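Local coordinates for protein 2-pyrone-4,6-dicarboxylic acid hydrolase, putative (Pseudomonas putida, PDB 2FFI) that is a putative hydrolase of the amidohydrolase superfamily, which probably opens the lactone ring of 2-pyrone-4,6-dicarboxylate, at residues A[89-94]-A[124-129]; A[93-98]-A[130-135]; A[109-114]-A[138-143]. All blocks are in the same frame, centred on the assembly; numbering follows the deposited sequence.

Contact 1 (A[89-94]-A[124-129])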
loop_
_atom_site.group_PDB
_atom_site.type_symbol
_atom_site.label_atom_id
_atom_site.label_comp_id
_atom_site.label_asym_id
_atom_site.label_seq_id
_atom_site.Cartn_x
_atom_site.Cartn_y
_atom_site.Cartn_z
ATOM N N LEU A 89 -8.800 -10.990 1.193
ATOM C CA LEU A 89 -9.932 -11.847 1.516
ATOM C C LEU A 89 -10.397 -12.733 0.372
ATOM O O LEU A 89 -10.299 -12.370 -0.801
ATOM C CB LEU A 89 -11.098 -10.984 1.979
ATOM C CG LEU A 89 -10.791 -10.048 3.144
ATOM C CD1 LEU A 89 -11.934 -9.052 3.286
ATOM C CD2 LEU A 89 -10.593 -10.844 4.419
ATOM N N GLU A 90 -10.926 -13.898 0.726
ATOM C CA GLU A 90 -11.416 -14.833 -0.275
ATOM C C GLU A 90 -12.678 -14.231 -0.897
ATOM O O GLU A 90 -13.294 -13.338 -0.320
ATOM C CB GLU A 90 -11.726 -16.186 0.373
ATOM C CG GLU A 90 -11.462 -17.413 -0.514
ATOM C CD GLU A 90 -10.073 -18.003 -0.318
ATOM O OE1 GLU A 90 -9.155 -17.709 -1.122
ATOM O OE2 GLU A 90 -9.897 -18.764 0.657
ATOM N N ARG A 91 -13.053 -14.717 -2.074
ATOM C CA ARG A 91 -14.223 -14.211 -2.784
ATOM C C ARG A 91 -15.394 -13.873 -1.862
ATOM O O ARG A 91 -15.700 -12.709 -1.662
ATOM C CB ARG A 91 -14.684 -15.220 -3.842
ATOM C CG ARG A 91 -15.633 -14.638 -4.888
ATOM C CD ARG A 91 -14.874 -13.970 -6.036
ATOM N NE ARG A 91 -14.429 -14.947 -7.036
ATOM C CZ ARG A 91 -13.784 -14.643 -8.163
ATOM N NH1 ARG A 91 -13.496 -13.380 -8.454
ATOM N NH2 ARG A 91 -13.423 -15.605 -9.006
ATOM N N ASP A 92 -16.053 -14.885 -1.308
ATOM C CA ASP A 92 -17.185 -14.647 -0.421
ATOM C C ASP A 92 -16.836 -14.790 1.063
ATOM O O ASP A 92 -16.542 -15.882 1.553
ATOM C CB ASP A 92 -18.354 -15.572 -0.795
ATOM C CG ASP A 92 -17.906 -16.993 -1.146
ATOM O OD1 ASP A 92 -17.470 -17.738 -0.235
ATOM O OD2 ASP A 92 -17.991 -17.368 -2.342
ATOM N N VAL A 93 -16.873 -13.668 1.775
ATOM C CA VAL A 93 -16.549 -13.644 3.196
ATOM C C VAL A 93 -17.662 -12.960 3.978
ATOM O O VAL A 93 -18.255 -11.991 3.507
ATOM C CB VAL A 93 -15.233 -12.887 3.437
ATOM C CG1 VAL A 93 -14.840 -12.994 4.899
ATOM C CG2 VAL A 93 -14.139 -13.456 2.550
ATOM N N GLU A 94 -17.927 -13.445 5.183
ATOM C CA GLU A 94 -18.993 -12.869 5.986
ATOM C C GLU A 94 -18.573 -11.679 6.854
ATOM O O GLU A 94 -17.440 -11.615 7.327
ATOM C CB GLU A 94 -19.631 -13.961 6.851
ATOM C CG GLU A 94 -18.832 -14.398 8.085
ATOM C CD GLU A 94 -17.549 -15.161 7.775
ATOM O OE1 GLU A 94 -17.318 -16.210 8.443
ATOM O OE2 GLU A 94 -16.772 -14.715 6.891
ATOM N N ALA A 124 -20.422 -9.446 -11.166
ATOM C CA ALA A 124 -21.248 -9.891 -10.052
ATOM C C ALA A 124 -20.537 -10.916 -9.196
ATOM O O ALA A 124 -21.032 -11.303 -8.135
ATOM C CB ALA A 124 -22.555 -10.463 -10.562
ATOM N N GLN A 125 -19.371 -11.362 -9.650
ATOM C CA GLN A 125 -18.608 -12.348 -8.887
ATOM C C GLN A 125 -17.681 -11.671 -7.880
ATOM O O GLN A 125 -16.948 -12.335 -7.159
ATOM C CB GLN A 125 -17.792 -13.236 -9.825
ATOM C CG GLN A 125 -16.713 -12.512 -10.605
ATOM C CD GLN A 125 -15.866 -13.468 -11.447
ATOM O OE1 GLN A 125 -15.347 -14.473 -10.946
ATOM N NE2 GLN A 125 -15.709 -13.146 -12.729
ATOM N N TRP A 126 -17.725 -10.344 -7.834
ATOM C CA TRP A 126 -16.903 -9.581 -6.914
ATOM C C TRP A 126 -17.747 -8.696 -5.993
ATOM O O TRP A 126 -17.334 -8.387 -4.874
ATOM C CB TRP A 126 -15.898 -8.713 -7.685
ATOM C CG TRP A 126 -14.677 -9.442 -8.186
ATOM C CD1 TRP A 126 -14.529 -10.067 -9.389
ATOM C CD2 TRP A 126 -13.448 -9.644 -7.475
ATOM N NE1 TRP A 126 -13.285 -10.650 -9.470
ATOM C CE2 TRP A 126 -12.603 -10.405 -8.308
ATOM C CE3 TRP A 126 -12.983 -9.259 -6.211
ATOM C CZ2 TRP A 126 -11.314 -10.786 -7.918
ATOM C CZ3 TRP A 126 -11.703 -9.638 -5.826
ATOM C CH2 TRP A 126 -10.887 -10.394 -6.675
ATOM N N ARG A 127 -18.921 -8.288 -6.470
ATOM C CA ARG A 127 -19.828 -7.437 -5.699
ATOM C C ARG A 127 -20.083 -7.962 -4.285
ATOM O O ARG A 127 -20.072 -7.193 -3.323
ATOM C CB ARG A 127 -21.165 -7.266 -6.442
ATOM C CG ARG A 127 -22.228 -6.469 -5.678
ATOM C CD ARG A 127 -23.478 -6.197 -6.526
ATOM N NE ARG A 127 -23.402 -4.953 -7.303
ATOM C CZ ARG A 127 -23.681 -3.740 -6.827
ATOM N NH1 ARG A 127 -24.060 -3.586 -5.568
ATOM N NH2 ARG A 127 -23.589 -2.676 -7.617
ATOM N N PRO A 128 -20.321 -9.278 -4.139
ATOM C CA PRO A 128 -20.573 -9.865 -2.819
ATOM C C PRO A 128 -19.544 -9.452 -1.761
ATOM O O PRO A 128 -19.892 -9.274 -0.592
ATOM C CB PRO A 128 -20.544 -11.358 -3.109
ATOM C CG PRO A 128 -21.144 -11.417 -4.462
ATOM C CD PRO A 128 -20.426 -10.309 -5.186
ATOM N N LEU A 129 -18.290 -9.302 -2.195
ATOM C CA LEU A 129 -17.178 -8.916 -1.330
ATOM C C LEU A 129 -17.042 -7.403 -1.244
ATOM O O LEU A 129 -16.804 -6.847 -0.168
ATOM C CB LEU A 129 -15.874 -9.521 -1.858
ATOM C CG LEU A 129 -14.548 -9.390 -1.093
ATOM C CD1 LEU A 129 -13.935 -8.041 -1.347
ATOM C CD2 LEU A 129 -14.765 -9.635 0.384
#
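The Trp126 ring carries the Arg91 guanidinium over one face, with CZ of Arg91 4.1 Å above the ring plane and shifted toward the rim. The guanidinium has Gln125 OE1 over one of its own faces and Trp126 at its edge. This is an off-centre cation-pi contact between a loop and the start of helix 127-136 in a TIM barrel. The two planes are 87° apart, and the guanidinium stands edge-on to the indole with NH1 leading. Arg91 sets out away from the other segment, and bends at chi2 (85°) and chi3 (82°) bring its tip back to the ring. CZ of Arg91 is 4.6 Å from the centroid of the five-membered ring of Trp126. With an alanine in place of Trp126, the guanidinium would probably lose its aromatic face and be set free to turn. Trp126 occupies the N-cap position of the helix, and its carbonyl O accepts the Leu129 backbone N. The ring packs on Leu111 and Pro119 as well. Beyond the polar end lies a small apolar patch. Here CD2 of Leu129 sits 4.1 Å from Leu89 CD1, and the same CD2 is 4.4 Å from Val93 CG2.

Contact 2 (A[93-98]-A[130-135])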
loop_
_atom_site.group_PDB
_atom_site.type_symbol
_atom_site.label_atom_id
_atom_site.label_comp_id
_atom_site.label_asym_id
_atom_site.label_seq_id
_atom_site.Cartn_x
_atom_site.Cartn_y
_atom_site.Cartn_z
ATOM N N VAL A 93 -16.873 -13.668 1.775
ATOM C CA VAL A 93 -16.549 -13.644 3.196
ATOM C C VAL A 93 -17.662 -12.960 3.978
ATOM O O VAL A 93 -18.255 -11.991 3.507
ATOM C CB VAL A 93 -15.233 -12.887 3.437
ATOM C CG1 VAL A 93 -14.840 -12.994 4.899
ATOM C CG2 VAL A 93 -14.139 -13.456 2.550
ATOM N N GLU A 94 -17.927 -13.445 5.183
ATOM C CA GLU A 94 -18.993 -12.869 5.986
ATOM C C GLU A 94 -18.573 -11.679 6.854
ATOM O O GLU A 94 -17.440 -11.615 7.327
ATOM C CB GLU A 94 -19.631 -13.961 6.851
ATOM C CG GLU A 94 -18.832 -14.398 8.085
ATOM C CD GLU A 94 -17.549 -15.161 7.775
ATOM O OE1 GLU A 94 -17.318 -16.210 8.443
ATOM O OE2 GLU A 94 -16.772 -14.715 6.891
ATOM N N GLN A 95 -19.492 -10.734 7.053
ATOM C CA GLN A 95 -19.206 -9.554 7.865
ATOM C C GLN A 95 -18.611 -9.917 9.216
ATOM O O GLN A 95 -17.769 -9.195 9.751
ATOM C CB GLN A 95 -20.469 -8.737 8.106
ATOM C CG GLN A 95 -21.013 -8.041 6.886
ATOM C CD GLN A 95 -20.202 -6.836 6.462
ATOM O OE1 GLN A 95 -20.634 -6.075 5.604
ATOM N NE2 GLN A 95 -19.022 -6.660 7.047
ATOM N N ALA A 96 -19.054 -11.031 9.780
ATOM C CA ALA A 96 -18.528 -11.437 11.068
ATOM C C ALA A 96 -16.996 -11.394 11.102
ATOM O O ALA A 96 -16.422 -10.778 11.995
ATOM C CB ALA A 96 -19.026 -12.832 11.422
ATOM N N THR A 97 -16.322 -12.021 10.140
ATOM C CA THR A 97 -14.869 -12.010 10.196
ATOM C C THR A 97 -14.268 -10.639 9.895
ATOM O O THR A 97 -13.208 -10.313 10.429
ATOM C CB THR A 97 -14.227 -13.085 9.272
ATOM O OG1 THR A 97 -14.310 -12.680 7.903
ATOM C CG2 THR A 97 -14.918 -14.409 9.457
ATOM N N LEU A 98 -14.931 -9.833 9.058
ATOM C CA LEU A 98 -14.415 -8.500 8.738
ATOM C C LEU A 98 -14.423 -7.600 9.978
ATOM O O LEU A 98 -13.496 -6.824 10.205
ATOM C CB LEU A 98 -15.240 -7.838 7.626
ATOM C CG LEU A 98 -15.060 -8.307 6.178
ATOM C CD1 LEU A 98 -15.455 -9.757 6.066
ATOM C CD2 LEU A 98 -15.915 -7.456 5.242
ATOM N N LEU A 130 -17.194 -6.734 -2.379
ATOM C CA LEU A 130 -17.102 -5.279 -2.424
ATOM C C LEU A 130 -18.137 -4.630 -1.502
ATOM O O LEU A 130 -17.887 -3.563 -0.943
ATOM C CB LEU A 130 -17.297 -4.788 -3.858
ATOM C CG LEU A 130 -16.214 -5.284 -4.818
ATOM C CD1 LEU A 130 -16.580 -4.949 -6.241
ATOM C CD2 LEU A 130 -14.880 -4.663 -4.435
ATOM N N GLU A 131 -19.299 -5.262 -1.354
ATOM C CA GLU A 131 -20.322 -4.718 -0.471
ATOM C C GLU A 131 -19.907 -4.968 0.977
ATOM O O GLU A 131 -20.080 -4.102 1.828
ATOM C CB GLU A 131 -21.691 -5.366 -0.722
ATOM C CG GLU A 131 -22.240 -5.223 -2.134
ATOM C CD GLU A 131 -23.667 -5.752 -2.259
ATOM O OE1 GLU A 131 -23.926 -6.901 -1.830
ATOM O OE2 GLU A 131 -24.531 -5.023 -2.799
ATOM N N ARG A 132 -19.361 -6.151 1.254
ATOM C CA ARG A 132 -18.931 -6.483 2.611
ATOM C C ARG A 132 -17.924 -5.466 3.141
ATOM O O ARG A 132 -18.065 -4.995 4.276
ATOM C CB ARG A 132 -18.288 -7.876 2.678
ATOM C CG ARG A 132 -19.221 -9.090 2.518
ATOM C CD ARG A 132 -20.191 -9.226 3.672
ATOM N NE ARG A 132 -21.211 -8.180 3.628
ATOM C CZ ARG A 132 -22.173 -8.116 2.709
ATOM N NH1 ARG A 132 -23.062 -7.124 2.732
ATOM N NH2 ARG A 132 -22.257 -9.056 1.773
ATOM N N ILE A 133 -16.913 -5.115 2.334
ATOM C CA ILE A 133 -15.901 -4.159 2.795
ATOM C C ILE A 133 -16.446 -2.749 2.876
ATOM O O ILE A 133 -15.949 -1.941 3.645
ATOM C CB ILE A 133 -14.631 -4.128 1.900
ATOM C CG1 ILE A 133 -14.741 -3.001 0.879
ATOM C CG2 ILE A 133 -14.438 -5.463 1.211
ATOM C CD1 ILE A 133 -13.444 -2.721 0.155
ATOM N N GLY A 134 -17.462 -2.456 2.071
ATOM C CA GLY A 134 -18.060 -1.135 2.090
ATOM C C GLY A 134 -18.778 -0.863 3.401
ATOM O O GLY A 134 -18.622 0.213 3.976
ATOM N N GLU A 135 -19.560 -1.840 3.869
ATOM C CA GLU A 135 -20.326 -1.720 5.107
ATOM C C GLU A 135 -19.382 -1.629 6.298
ATOM O O GLU A 135 -19.785 -1.187 7.374
ATOM C CB GLU A 135 -21.286 -2.916 5.271
ATOM C CG GLU A 135 -22.012 -2.993 6.636
ATOM C CD GLU A 135 -22.938 -4.218 6.792
ATOM O OE1 GLU A 135 -23.336 -4.513 7.945
ATOM O OE2 GLU A 135 -23.277 -4.873 5.777
#
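Arg132 meets Gln95 and Leu98 along one side of helix 127-136. CG of Gln95 lies 3.5 Å from Arg132 CD, and the two side chains cross at about a right angle. The Gln95 amide carbon CD stands at the edge of the guanidinium, near its plane, while the amide itself is turned 67° from that plane. On the apolar side, Leu98 CD2 rests 3.5 Å from Arg132 CB. The methylenes of Arg132 also run past the Val93 carbonyl, with CG of Arg132 3.2 Å from O of Val93. Bends at chi2 (-67°) and chi3 (71°) lay the CG-CD-NE part of Arg132 along the Val93 carbonyl and Gln95 CG. One helical turn on, Glu135 flanks the Gln95 amide, and its OE2 makes a long salt bridge of 3.8 Å to Arg132 NH1. In the next shell, Glu94 holds the N-cap position of helix 95-102, which starts at Gln95. The backbones are close here, with the CA atoms of Gln95 and Arg132 6.1 Å apart. The contact thus joins two helices of the barrel's outer layer. Beneath it, Leu98 and Ile133 both pack on Trp138, which leads into strand 139-142, and Ile133 also reaches Leu161, just ahead of strand 163-165.

Contact 3 (A[109-114]-A[138-143]). With PO4 (phosphate ion), chain C.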
loop_
_atom_site.group_PDB
_atom_site.type_symbol
_atom_site.label_atom_id
_atom_site.label_comp_id
_atom_site.label_asym_id
_atom_site.label_seq_id
_atom_site.Cartn_x
_atom_site.Cartn_y
_atom_site.Cartn_z
ATOM N N VAL A 109 -8.595 -3.789 2.290
ATOM C CA VAL A 109 -8.400 -5.071 1.615
ATOM C C VAL A 109 -7.629 -4.777 0.350
ATOM O O VAL A 109 -7.862 -3.754 -0.301
ATOM C CB VAL A 109 -9.733 -5.776 1.202
ATOM C CG1 VAL A 109 -10.548 -6.165 2.433
ATOM C CG2 VAL A 109 -10.549 -4.871 0.310
ATOM N N ARG A 110 -6.704 -5.670 0.014
ATOM C CA ARG A 110 -5.880 -5.526 -1.179
ATOM C C ARG A 110 -6.212 -6.666 -2.123
ATOM O O ARG A 110 -6.120 -7.834 -1.761
ATOM C CB ARG A 110 -4.392 -5.591 -0.826
ATOM C CG ARG A 110 -3.445 -5.048 -1.914
ATOM C CD ARG A 110 -2.060 -5.693 -1.801
ATOM N NE ARG A 110 -0.982 -4.898 -2.402
ATOM C CZ ARG A 110 0.304 -5.253 -2.371
ATOM N NH1 ARG A 110 1.222 -4.478 -2.930
ATOM N NH2 ARG A 110 0.679 -6.394 -1.792
ATOM N N LEU A 111 -6.611 -6.325 -3.335
ATOM C CA LEU A 111 -6.937 -7.332 -4.332
ATOM C C LEU A 111 -5.607 -7.897 -4.837
ATOM O O LEU A 111 -5.444 -9.125 -4.971
ATOM C CB LEU A 111 -7.706 -6.684 -5.484
ATOM C CG LEU A 111 -8.989 -5.953 -5.081
ATOM C CD1 LEU A 111 -9.617 -5.355 -6.296
ATOM C CD2 LEU A 111 -9.947 -6.916 -4.402
ATOM N N ASN A 112 -4.670 -6.976 -5.105
ATOM C CA ASN A 112 -3.316 -7.274 -5.595
ATOM C C ASN A 112 -3.271 -8.173 -6.831
ATOM O O ASN A 112 -3.112 -9.387 -6.715
ATOM C CB ASN A 112 -2.471 -7.899 -4.481
ATOM C CG ASN A 112 -1.063 -8.265 -4.942
ATOM O OD1 ASN A 112 -0.214 -7.398 -5.179
ATOM N ND2 ASN A 112 -0.811 -9.561 -5.069
ATOM N N LEU A 113 -3.400 -7.574 -8.013
ATOM C CA LEU A 113 -3.386 -8.340 -9.260
ATOM C C LEU A 113 -1.954 -8.528 -9.782
ATOM O O LEU A 113 -1.423 -9.641 -9.761
ATOM C CB LEU A 113 -4.250 -7.637 -10.305
ATOM C CG LEU A 113 -5.648 -7.199 -9.863
ATOM C CD1 LEU A 113 -6.309 -8.290 -9.016
ATOM C CD2 LEU A 113 -5.550 -5.915 -9.078
HETATM N N MSE A 114 -1.350 -7.438 -10.250
HETATM C CA MSE A 114 0.030 -7.410 -10.753
HETATM C C MSE A 114 0.580 -8.765 -11.168
HETATM O O MSE A 114 1.135 -9.490 -10.344
HETATM C CB MSE A 114 0.950 -6.818 -9.688
HETATM C CG MSE A 114 2.276 -6.312 -10.216
HETATM SE SE MSE A 114 2.071 -4.987 -11.424
HETATM C CE MSE A 114 2.806 -5.736 -12.839
ATOM N N TRP A 138 -13.917 -0.166 5.090
ATOM C CA TRP A 138 -12.573 -0.510 4.623
ATOM C C TRP A 138 -12.292 -0.006 3.217
ATOM O O TRP A 138 -13.183 0.049 2.380
ATOM C CB TRP A 138 -12.376 -2.034 4.642
ATOM C CG TRP A 138 -12.152 -2.602 5.992
ATOM C CD1 TRP A 138 -12.107 -1.918 7.167
ATOM C CD2 TRP A 138 -11.889 -3.976 6.315
ATOM N NE1 TRP A 138 -11.822 -2.782 8.216
ATOM C CE2 TRP A 138 -11.684 -4.047 7.717
ATOM C CE3 TRP A 138 -11.811 -5.151 5.559
ATOM C CZ2 TRP A 138 -11.402 -5.240 8.374
ATOM C CZ3 TRP A 138 -11.532 -6.346 6.217
ATOM C CH2 TRP A 138 -11.330 -6.379 7.614
ATOM N N HIS A 139 -11.047 0.358 2.950
ATOM C CA HIS A 139 -10.714 0.825 1.616
ATOM C C HIS A 139 -10.197 -0.348 0.800
ATOM O O HIS A 139 -9.920 -1.417 1.351
ATOM C CB HIS A 139 -9.663 1.935 1.663
ATOM C CG HIS A 139 -8.377 1.536 2.319
ATOM N ND1 HIS A 139 -8.232 1.435 3.684
ATOM C CD2 HIS A 139 -7.170 1.225 1.791
ATOM C CE1 HIS A 139 -6.989 1.084 3.969
ATOM N NE2 HIS A 139 -6.324 0.950 2.837
ATOM N N VAL A 140 -10.086 -0.148 -0.510
ATOM C CA VAL A 140 -9.599 -1.186 -1.415
ATOM C C VAL A 140 -8.284 -0.759 -2.054
ATOM O O VAL A 140 -8.211 0.271 -2.734
ATOM C CB VAL A 140 -10.632 -1.503 -2.531
ATOM C CG1 VAL A 140 -11.222 -0.223 -3.077
ATOM C CG2 VAL A 140 -9.962 -2.291 -3.662
ATOM N N GLU A 141 -7.246 -1.562 -1.821
ATOM C CA GLU A 141 -5.912 -1.284 -2.355
ATOM C C GLU A 141 -5.687 -1.920 -3.712
ATOM O O GLU A 141 -5.954 -3.104 -3.905
ATOM C CB GLU A 141 -4.840 -1.787 -1.392
ATOM C CG GLU A 141 -3.666 -0.849 -1.252
ATOM C CD GLU A 141 -2.510 -1.498 -0.531
ATOM O OE1 GLU A 141 -2.766 -2.309 0.383
ATOM O OE2 GLU A 141 -1.345 -1.193 -0.860
ATOM N N LEU A 142 -5.181 -1.126 -4.644
ATOM C CA LEU A 142 -4.908 -1.609 -5.987
ATOM C C LEU A 142 -3.409 -1.680 -6.260
ATOM O O LEU A 142 -2.624 -0.905 -5.717
ATOM C CB LEU A 142 -5.575 -0.703 -7.023
ATOM C CG LEU A 142 -6.949 -1.103 -7.568
ATOM C CD1 LEU A 142 -7.612 -2.128 -6.681
ATOM C CD2 LEU A 142 -7.798 0.143 -7.712
ATOM N N HIS A 143 -3.022 -2.633 -7.096
ATOM C CA HIS A 143 -1.638 -2.813 -7.461
ATOM C C HIS A 143 -1.576 -3.427 -8.858
ATOM O O HIS A 143 -1.737 -4.634 -9.012
ATOM C CB HIS A 143 -0.966 -3.723 -6.445
ATOM C CG HIS A 143 0.484 -3.958 -6.723
ATOM N ND1 HIS A 143 1.266 -3.058 -7.415
ATOM C CD2 HIS A 143 1.300 -4.988 -6.394
ATOM C CE1 HIS A 143 2.504 -3.522 -7.501
ATOM N NE2 HIS A 143 2.547 -4.692 -6.888
HETATM P P PO4 C . 4.431 -5.295 -2.904
HETATM O O1 PO4 C . 3.232 -5.719 -2.139
HETATM O O2 PO4 C . 4.437 -5.954 -4.235
HETATM O O3 PO4 C . 4.406 -3.825 -3.089
HETATM O O4 PO4 C . 5.650 -5.689 -2.155
#
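Phosphate O1 is gripped by both NH1 and NH2 of Arg110, whose side chain runs beside that of His143, just beyond the end of the neighbouring strand 139-142. The NH2 bond of Arg110 to O1 is 2.7 Å long; the NH1 bond is modelled very short. The Arg110 and His143 side chains point the same way, their guanidinium and imidazole planes 7° apart. His143 NE2 stands 3.5 Å from phosphate O2, and His167 NE2 hydrogen-bonds the same ion. Asn112 OD1 sits 3.5 Å above the plane of the Arg110 guanidinium, over its centre, and also lies at the edge of the His143 ring. Selenomethionine Met114 packs over one face of that ring, its CB 3.9 Å from the His143 centroid in a CH-pi contact. Arg110 reaches the ion with CG anti to its backbone N (chi1 -163°) and the chain extended to NE. Beside it on the same sheet face is Glu141, whose carboxylate forms a salt bridge with Lys197; Asp166 forms one with Arg110. The strands pair in parallel: Val109 N donates to His139 O at 2.9 Å, and Glu141 N to Val109 O at 2.7 Å. They are the two strands of a beta-alpha-beta crossover through helix 127-136. Val109 and Val140 face the opposite way, where Val109 CG1 meets Trp138 CE3 at 3.5 Å. The phosphate probably came from the crystallisation liquor. Its grip by Arg110 and His167 suggests a pocket that can hold an anion, as would suit the dicarboxylate substrate assigned to the family.

How the contacts relate
Along the chain the segments come in the order 89-98, 109-114, 124-135 and 138-143, so contact 3 interleaves with the other two. Contacts 1 and 2 share Val93, Glu94 and helix 127-136, and their centres are about 8 Å apart. Contact 3 lies deeper, its centre about 13 Å from that of contact 1 and about 15 Å from that of contact 2. Helix 127-136 connects the two strands of contact 3; its first turns and the flank facing segment 89-98 carry contacts 1 and 2. Packing passes between the layers: Leu89 and Ile133 both touch Val109, and Trp126 touches Leu111. The three contacts therefore link a surface loop and two outer helices to the strand pair from which Arg110 reaches the phosphate.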